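Local atomic coordinates of phosphatase (Mycoplasma pneumoniae M129, PDB entry 1T71), a protein that probably acts as an iron-dependent phosphatase or phosphodiesterase, with a likely 2',3'-cyclic-nucleotide 3'-phosphodiesterase activity, at a centre holding two ferric ions. Residues D12-A17 with V204-P209; N41-T46 with G181-V186; I67-H72 with K87-P92. All blocks are in the same frame, centred on the assembly; numbering follows the deposited sequence.

In the fold
All three contacts are buried, and they lie around a two-iron centre of the calcineurin-like fold, where two mixed sheets face each other. Contact 2 lies nearest the middle of the chain and joins the ends of strands from both sheets; it has no hydrogen bond between its segments and is held by metal ligation. Contacts 1 and 3 are instead short parallel strand pairs with backbone hydrogen bonds and apolar packing, and their centres lie about 15 Å apart without touching. Contact 2 touches both, sharing one iron with contact 1 through Asp-12 and the other with contact 3 through Asn-71.

Contact 1 (D12-A17 with V204-P209); sequences DVYGKA and VGMCGP. With FE (Fe (III) ion), chain B.
Strands 12-13 and 206-207 form a short, weakly bonded parallel pair whose firm point is the bridge of Val-13 with Cys-207, their CA atoms 4.7 Å apart. The pair stands at the metal centre of a calcineurin-like phosphoesterase fold. Cys-207 reaches both neighbours of Val-13: its N donates to Asp-12 O (2.7 Å), and its O accepts from Tyr-14 N (2.6 Å). The same oxygen lies 3.3 Å from Val-13 CA in a CA-H...O contact. Side chains of Val-13 and Cys-207 share one face and pack on Ile-22 of helix 15-23.

Beyond the bridge, Tyr-14, with CG opposite the backbone N (chi1 -167°), lays its ring against Met-206 SD and Pro-209 CD, which both approach obliquely from the same side. The Met-206 chain bends at its last torsion, and SD sits 4.6 Å from the ring centroid, a Met-aromatic contact. Pro-209 CD meets the ring at CD1 (3.6 Å), while Ala-17 CB from the first turn of helix 15-23 covers Pro-209 N. On the face shared with Met-206, Asp-12 OD2 is hydrogen-bonded to His-158 NE2 and also binds an iron at 2.2 Å.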
loop_
_atom_site.group_PDB
_atom_site.type_symbol
_atom_site.label_atom_id
_atom_site.label_comp_id
_atom_site.label_asym_id
_atom_site.label_seq_id
_atom_site.Cartn_x
_atom_site.Cartn_y
_atom_site.Cartn_z
ATOM N N ASP A 12 1.285 2.598 2.361
ATOM C CA ASP A 12 2.457 2.091 3.070
ATOM C C ASP A 12 2.567 2.461 4.538
ATOM O O ASP A 12 2.778 3.628 4.876
ATOM C CB ASP A 12 3.742 2.549 2.361
ATOM C CG ASP A 12 3.826 2.064 0.928
ATOM O OD1 ASP A 12 2.818 2.201 0.191
ATOM O OD2 ASP A 12 4.901 1.558 0.535
ATOM N N VAL A 13 2.443 1.455 5.404
ATOM C CA VAL A 13 2.570 1.650 6.849
ATOM C C VAL A 13 4.068 1.755 7.114
ATOM O O VAL A 13 4.825 0.858 6.756
ATOM C CB VAL A 13 2.005 0.453 7.638
ATOM C CG1 VAL A 13 2.261 0.644 9.120
ATOM C CG2 VAL A 13 0.520 0.322 7.385
ATOM N N TYR A 14 4.498 2.834 7.754
ATOM C CA TYR A 14 5.924 3.041 7.983
ATOM C C TYR A 14 6.315 3.305 9.442
ATOM O O TYR A 14 6.033 4.372 9.998
ATOM C CB TYR A 14 6.379 4.206 7.088
ATOM C CG TYR A 14 7.876 4.398 6.949
ATOM C CD1 TYR A 14 8.673 4.730 8.052
ATOM C CD2 TYR A 14 8.492 4.280 5.704
ATOM C CE1 TYR A 14 10.053 4.940 7.909
ATOM C CE2 TYR A 14 9.865 4.484 5.550
ATOM C CZ TYR A 14 10.636 4.814 6.653
ATOM O OH TYR A 14 11.983 5.015 6.489
ATOM N N GLY A 15 6.969 2.317 10.052
ATOM C CA GLY A 15 7.441 2.449 11.419
ATOM C C GLY A 15 6.421 2.629 12.527
ATOM O O GLY A 15 5.221 2.418 12.345
ATOM N N LYS A 16 6.918 3.029 13.694
ATOM C CA LYS A 16 6.076 3.237 14.865
ATOM C C LYS A 16 5.074 4.357 14.616
ATOM O O LYS A 16 3.918 4.272 15.031
ATOM C CB LYS A 16 6.943 3.584 16.081
ATOM C CG LYS A 16 6.163 3.693 17.384
ATOM C CD LYS A 16 7.060 4.067 18.563
ATOM C CE LYS A 16 8.244 3.107 18.723
ATOM N NZ LYS A 16 7.849 1.680 18.952
ATOM N N ALA A 17 5.514 5.406 13.931
ATOM C CA ALA A 17 4.627 6.528 13.658
ATOM C C ALA A 17 3.421 6.085 12.833
ATOM O O ALA A 17 2.294 6.496 13.100
ATOM C CB ALA A 17 5.379 7.628 12.935
ATOM N N VAL A 204 -1.446 6.221 -3.341
ATOM C CA VAL A 204 -2.253 6.417 -2.142
ATOM C C VAL A 204 -1.512 7.241 -1.091
ATOM O O VAL A 204 -2.112 8.015 -0.344
ATOM C CB VAL A 204 -2.639 5.064 -1.509
ATOM C CG1 VAL A 204 -3.415 5.293 -0.207
ATOM C CG2 VAL A 204 -3.462 4.251 -2.490
ATOM N N GLY A 205 -0.201 7.086 -1.037
ATOM C CA GLY A 205 0.564 7.814 -0.041
ATOM C C GLY A 205 1.046 6.871 1.044
ATOM O O GLY A 205 0.934 5.652 0.913
ATOM N N MET A 206 1.550 7.440 2.130
ATOM C CA MET A 206 2.098 6.663 3.233
ATOM C C MET A 206 1.433 6.925 4.587
ATOM O O MET A 206 0.860 7.993 4.826
ATOM C CB MET A 206 3.602 6.971 3.335
ATOM C CG MET A 206 4.293 6.551 4.623
ATOM S SD MET A 206 6.004 7.181 4.756
ATOM C CE MET A 206 5.698 8.922 4.959
ATOM N N CYS A 207 1.491 5.924 5.459
ATOM C CA CYS A 207 0.986 6.051 6.822
ATOM C C CYS A 207 2.256 5.882 7.661
ATOM O O CYS A 207 2.710 4.764 7.897
ATOM C CB CYS A 207 -0.025 4.947 7.148
ATOM S SG CYS A 207 -1.615 5.075 6.269
ATOM N N GLY A 208 2.851 7.001 8.065
ATOM C CA GLY A 208 4.073 6.953 8.850
ATOM C C GLY A 208 4.521 8.330 9.304
ATOM O O GLY A 208 3.676 9.190 9.550
ATOM N N PRO A 209 5.837 8.575 9.434
ATOM C CA PRO A 209 6.343 9.882 9.866
ATOM C C PRO A 209 5.750 11.008 9.027
ATOM O O PRO A 209 5.465 10.818 7.839
ATOM C CB PRO A 209 7.852 9.744 9.678
ATOM C CG PRO A 209 8.080 8.290 9.961
ATOM C CD PRO A 209 6.951 7.640 9.198
HETATM FE FE FE B . 7.061 1.850 0.868
#

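Contact 2 (N41-T46 with G181-V186); sequences NAENTT and GTHTHV. With FE (Fe (III) ion), chain B; FE (Fe (III) ion), chain C.
The Asn-44 amide meets the His-185 ring at its edge, near the ring plane, with the two flat groups almost perpendicular (88°). Glu-43 OE1 also stands near the ring planes of both His-185 and His-183, at their edges, while His-158 from strand 152-158 meets the His-183 ring at a steep angle. No hydrogen bond crosses between the segments; a pair of ferric ions joins them.

Glu-43 is the bridging ligand of this two-metal phosphoesterase site: OE1 binds one iron at 2.2 Å, and the same atom lies 2.2 Å from the second iron. His-183 ND1 completes a path across the contact by binding that second iron at 2.2 Å. The carboxylate gets there by a folded route, CG lodged between the backbone N and carbonyl carbon (chi1 84°) and the chain bent again at the next torsion; its OE2 accepts from His-72 N. Asn-44 and His-185 are both ligands of the first iron, but as modelled Asn-44 turns ND2 and His-185 turns CE1 to it, so both flat groups may be flipped.

The loop is set by a type I turn, Ala-42 to Thr-45, and by an Asx turn in which Asn-41 OD1 accepts from Glu-43 N (3.1 Å). Asn-41 ND2 lies 3.6 Å from Thr-182 OG1. Asp-156 links the two residues, its OD1 bonded to the amide and its OD2 to the hydroxyl. The contact thus spans the ends of strands 37-41 and 178-182, one from each mixed sheet, with helix 53-62 packed on Ala-42 and Thr-45.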
loop_
_atom_site.group_PDB
_atom_site.type_symbol
_atom_site.label_atom_id
_atom_site.label_comp_id
_atom_site.label_asym_id
_atom_site.label_seq_id
_atom_site.Cartn_x
_atom_site.Cartn_y
_atom_site.Cartn_z
ATOM N N ASN A 41 -1.292 -1.526 2.929
ATOM C CA ASN A 41 -0.012 -1.991 2.418
ATOM C C ASN A 41 0.873 -1.778 3.646
ATOM O O ASN A 41 0.948 -0.665 4.168
ATOM C CB ASN A 41 0.460 -1.114 1.255
ATOM C CG ASN A 41 1.801 -1.551 0.709
ATOM O OD1 ASN A 41 2.778 -1.646 1.449
ATOM N ND2 ASN A 41 1.856 -1.824 -0.595
ATOM N N ALA A 42 1.524 -2.839 4.117
ATOM C CA ALA A 42 2.358 -2.758 5.317
ATOM C C ALA A 42 3.834 -3.039 5.073
ATOM O O ALA A 42 4.563 -3.417 5.991
ATOM C CB ALA A 42 1.819 -3.731 6.372
ATOM N N GLU A 43 4.285 -2.816 3.845
ATOM C CA GLU A 43 5.669 -3.098 3.482
ATOM C C GLU A 43 6.784 -2.388 4.252
ATOM O O GLU A 43 7.934 -2.817 4.180
ATOM C CB GLU A 43 5.878 -2.857 1.985
ATOM C CG GLU A 43 6.161 -1.417 1.626
ATOM C CD GLU A 43 7.258 -1.298 0.592
ATOM O OE1 GLU A 43 7.688 -0.162 0.330
ATOM O OE2 GLU A 43 7.693 -2.340 0.046
ATOM N N ASN A 44 6.468 -1.306 4.964
ATOM C CA ASN A 44 7.480 -0.563 5.730
ATOM C C ASN A 44 7.205 -0.581 7.237
ATOM O O ASN A 44 7.816 0.169 7.994
ATOM C CB ASN A 44 7.519 0.899 5.272
ATOM C CG ASN A 44 8.030 1.059 3.849
ATOM O OD1 ASN A 44 9.224 0.918 3.586
ATOM N ND2 ASN A 44 7.127 1.348 2.927
ATOM N N THR A 45 6.289 -1.439 7.670
ATOM C CA THR A 45 5.907 -1.496 9.071
ATOM C C THR A 45 7.007 -1.603 10.127
ATOM O O THR A 45 7.098 -0.749 11.011
ATOM C CB THR A 45 4.890 -2.629 9.309
ATOM O OG1 THR A 45 3.739 -2.425 8.479
ATOM C CG2 THR A 45 4.453 -2.644 10.771
ATOM N N THR A 46 7.837 -2.638 10.044
ATOM C CA THR A 46 8.892 -2.869 11.031
ATOM C C THR A 46 10.228 -2.181 10.721
ATOM O O THR A 46 10.957 -2.583 9.811
ATOM C CB THR A 46 9.107 -4.380 11.188
ATOM O OG1 THR A 46 7.846 -4.995 11.492
ATOM C CG2 THR A 46 10.110 -4.680 12.302
ATOM N N GLY A 181 -2.052 2.829 -6.846
ATOM C CA GLY A 181 -0.601 2.819 -6.857
ATOM C C GLY A 181 -0.036 3.101 -5.469
ATOM O O GLY A 181 -0.641 3.828 -4.679
ATOM N N THR A 182 1.114 2.509 -5.167
ATOM C CA THR A 182 1.798 2.699 -3.886
ATOM C C THR A 182 3.302 2.690 -4.150
ATOM O O THR A 182 3.724 2.427 -5.279
ATOM C CB THR A 182 1.469 1.562 -2.873
ATOM O OG1 THR A 182 1.696 0.281 -3.484
ATOM C CG2 THR A 182 0.021 1.653 -2.412
ATOM N N HIS A 183 4.090 3.004 -3.116
ATOM C CA HIS A 183 5.562 3.011 -3.168
ATOM C C HIS A 183 6.264 4.371 -3.125
ATOM O O HIS A 183 7.376 4.451 -2.609
ATOM C CB HIS A 183 6.081 2.212 -4.382
ATOM C CG HIS A 183 7.575 2.207 -4.523
ATOM N ND1 HIS A 183 8.408 1.514 -3.667
ATOM C CD2 HIS A 183 8.387 2.819 -5.419
ATOM C CE1 HIS A 183 9.666 1.700 -4.028
ATOM N NE2 HIS A 183 9.682 2.490 -5.087
ATOM N N THR A 184 5.643 5.439 -3.634
ATOM C CA THR A 184 6.372 6.736 -3.569
ATOM C C THR A 184 6.205 7.502 -2.247
ATOM O O THR A 184 6.900 8.493 -2.014
ATOM C CB THR A 184 5.961 7.659 -4.765
ATOM O OG1 THR A 184 4.589 8.048 -4.641
ATOM C CG2 THR A 184 6.161 6.923 -6.096
ATOM N N HIS A 185 5.297 7.049 -1.386
ATOM C CA HIS A 185 5.083 7.681 -0.076
ATOM C C HIS A 185 4.534 9.108 -0.098
ATOM O O HIS A 185 4.658 9.838 0.889
ATOM C CB HIS A 185 6.386 7.698 0.724
ATOM C CG HIS A 185 6.841 6.351 1.189
ATOM N ND1 HIS A 185 6.304 5.173 0.713
ATOM C CD2 HIS A 185 7.802 5.993 2.075
ATOM C CE1 HIS A 185 6.910 4.154 1.290
ATOM N NE2 HIS A 185 7.824 4.622 2.119
ATOM N N VAL A 186 3.953 9.511 -1.220
ATOM C CA VAL A 186 3.378 10.842 -1.354
ATOM C C VAL A 186 2.056 10.664 -2.078
ATOM O O VAL A 186 2.021 10.177 -3.205
ATOM C CB VAL A 186 4.293 11.779 -2.184
ATOM C CG1 VAL A 186 3.559 13.078 -2.512
ATOM C CG2 VAL A 186 5.583 12.073 -1.403
HETATM FE FE FE B . 7.061 1.850 0.868
HETATM FE FE FE C . 8.232 0.469 -1.733
#

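Contact 3 (I67-H72 with K87-P92); sequences ITMGNH and KDLVRP. With FE (Fe (III) ion), chain C.
Backbone hydrogen bonds pair Ile-67 with Leu-89 in parallel register, joining the two strands of a beta-alpha-beta unit (strand 66-68, helix 80-83, strand 89-90) in which 89-90 is an outermost strand of its sheet. Ile-67 N donates to Asp-88 O (3.0 Å), and Val-90 N returns a bond to Ile-67 O (2.7 Å).

Apolar contacts lie on both faces. On one, Ile-67 CG2 meets Leu-89 CD2; the overly tight fit (3.3 Å) and an eclipsed chi2 of -29° leave the placement of this leucine tip doubtful. Its other methyl, CD1, touches Met-69 CG (4.0 Å), the two side chains crossing at about a right angle. On the opposite face, Thr-68 and Val-90 lie side by side and point the same way. Farther along, Pro-92 CG rests on Gly-70 O (3.5 Å).

Polar ends find partners elsewhere: Thr-68 OG1 bonds Asp-156, and the Asp-88 carboxylate takes Tyr-56 and a salt bridge to Lys-60. After Thr-68 the chain leaves the strand and runs to the active site. There Asn-71 ND2 lies over one face of the ring of His-72, the likely proton donor, and Asn-71 OD1 binds, at 2.2 Å, the iron shared with Glu-43 and His-183.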
loop_
_atom_site.group_PDB
_atom_site.type_symbol
_atom_site.label_atom_id
_atom_site.label_comp_id
_atom_site.label_asym_id
_atom_site.label_seq_id
_atom_site.Cartn_x
_atom_site.Cartn_y
_atom_site.Cartn_z
ATOM N N ILE A 67 -3.857 -7.386 4.028
ATOM C CA ILE A 67 -2.589 -6.700 3.837
ATOM C C ILE A 67 -1.925 -6.964 2.486
ATOM O O ILE A 67 -1.894 -8.103 2.011
ATOM C CB ILE A 67 -1.603 -7.119 4.950
ATOM C CG1 ILE A 67 -2.039 -6.521 6.288
ATOM C CG2 ILE A 67 -0.200 -6.681 4.607
ATOM C CD1 ILE A 67 -1.133 -6.901 7.447
ATOM N N THR A 68 -1.403 -5.903 1.872
ATOM C CA THR A 68 -0.680 -6.020 0.603
ATOM C C THR A 68 0.745 -5.547 0.913
ATOM O O THR A 68 0.950 -4.851 1.913
ATOM C CB THR A 68 -1.312 -5.141 -0.517
ATOM O OG1 THR A 68 -1.377 -3.774 -0.097
ATOM C CG2 THR A 68 -2.715 -5.631 -0.840
ATOM N N MET A 69 1.723 -5.910 0.081
ATOM C CA MET A 69 3.107 -5.522 0.349
ATOM C C MET A 69 3.830 -4.835 -0.809
ATOM O O MET A 69 3.210 -4.136 -1.610
ATOM C CB MET A 69 3.898 -6.754 0.813
ATOM C CG MET A 69 3.383 -7.387 2.107
ATOM S SD MET A 69 3.838 -6.476 3.611
ATOM C CE MET A 69 2.539 -5.541 3.806
ATOM N N GLY A 70 5.146 -5.026 -0.889
ATOM C CA GLY A 70 5.916 -4.380 -1.942
ATOM C C GLY A 70 7.338 -4.874 -2.118
ATOM O O GLY A 70 7.596 -6.081 -2.105
ATOM N N ASN A 71 8.275 -3.952 -2.282
ATOM C CA ASN A 71 9.655 -4.359 -2.493
ATOM C C ASN A 71 10.400 -4.780 -1.236
ATOM O O ASN A 71 11.389 -5.494 -1.322
ATOM C CB ASN A 71 10.428 -3.265 -3.244
ATOM C CG ASN A 71 10.285 -1.902 -2.607
ATOM O OD1 ASN A 71 9.177 -1.411 -2.410
ATOM N ND2 ASN A 71 11.412 -1.277 -2.291
ATOM N N HIS A 72 9.921 -4.365 -0.070
ATOM C CA HIS A 72 10.571 -4.738 1.179
ATOM C C HIS A 72 9.823 -5.855 1.894
ATOM O O HIS A 72 9.968 -6.048 3.099
ATOM C CB HIS A 72 10.694 -3.515 2.085
ATOM C CG HIS A 72 11.767 -2.566 1.656
ATOM N ND1 HIS A 72 11.533 -1.226 1.426
ATOM C CD2 HIS A 72 13.084 -2.768 1.410
ATOM C CE1 HIS A 72 12.661 -0.644 1.057
ATOM N NE2 HIS A 72 13.616 -1.558 1.039
ATOM N N LYS A 87 -2.907 -16.132 5.808
ATOM C CA LYS A 87 -4.012 -16.200 4.853
ATOM C C LYS A 87 -4.596 -14.876 4.353
ATOM O O LYS A 87 -5.137 -14.820 3.252
ATOM C CB LYS A 87 -5.147 -17.057 5.436
ATOM C CG LYS A 87 -4.793 -17.774 6.744
ATOM C CD LYS A 87 -4.638 -16.782 7.906
ATOM C CE LYS A 87 -3.894 -17.391 9.080
ATOM N NZ LYS A 87 -2.538 -17.833 8.680
ATOM N N ASP A 88 -4.502 -13.818 5.154
ATOM C CA ASP A 88 -5.045 -12.520 4.763
ATOM C C ASP A 88 -3.956 -11.543 4.333
ATOM O O ASP A 88 -4.145 -10.329 4.405
ATOM C CB ASP A 88 -5.839 -11.920 5.922
ATOM C CG ASP A 88 -5.119 -12.056 7.248
ATOM O OD1 ASP A 88 -3.879 -12.188 7.237
ATOM O OD2 ASP A 88 -5.788 -12.028 8.304
ATOM N N LEU A 89 -2.829 -12.083 3.876
ATOM C CA LEU A 89 -1.688 -11.277 3.451
ATOM C C LEU A 89 -1.291 -11.628 2.021
ATOM O O LEU A 89 -1.067 -12.799 1.705
ATOM C CB LEU A 89 -0.514 -11.551 4.401
ATOM C CG LEU A 89 0.914 -10.999 4.298
ATOM C CD1 LEU A 89 1.301 -10.731 2.857
ATOM C CD2 LEU A 89 1.037 -9.746 5.148
ATOM N N VAL A 90 -1.189 -10.619 1.161
ATOM C CA VAL A 90 -0.798 -10.849 -0.223
ATOM C C VAL A 90 0.515 -10.133 -0.549
ATOM O O VAL A 90 0.706 -8.964 -0.206
ATOM C CB VAL A 90 -1.894 -10.362 -1.215
ATOM C CG1 VAL A 90 -3.233 -11.002 -0.868
ATOM C CG2 VAL A 90 -2.022 -8.853 -1.161
ATOM N N ARG A 91 1.420 -10.844 -1.211
ATOM C CA ARG A 91 2.700 -10.275 -1.594
ATOM C C ARG A 91 2.719 -10.107 -3.108
ATOM O O ARG A 91 1.781 -10.511 -3.793
ATOM C CB ARG A 91 3.847 -11.180 -1.114
ATOM C CG ARG A 91 3.640 -12.675 -1.318
ATOM C CD ARG A 91 3.745 -13.090 -2.778
ATOM N NE ARG A 91 3.693 -14.544 -2.912
ATOM C CZ ARG A 91 3.877 -15.208 -4.053
ATOM N NH1 ARG A 91 4.129 -14.553 -5.181
ATOM N NH2 ARG A 91 3.808 -16.532 -4.065
ATOM N N PRO A 92 3.776 -9.501 -3.656
ATOM C CA PRO A 92 3.809 -9.329 -5.115
ATOM C C PRO A 92 3.729 -10.665 -5.882
ATOM O O PRO A 92 4.543 -11.564 -5.669
ATOM C CB PRO A 92 5.130 -8.594 -5.340
ATOM C CG PRO A 92 5.294 -7.799 -4.054
ATOM C CD PRO A 92 4.914 -8.818 -3.013
HETATM FE FE FE C . 8.232 0.469 -1.733
#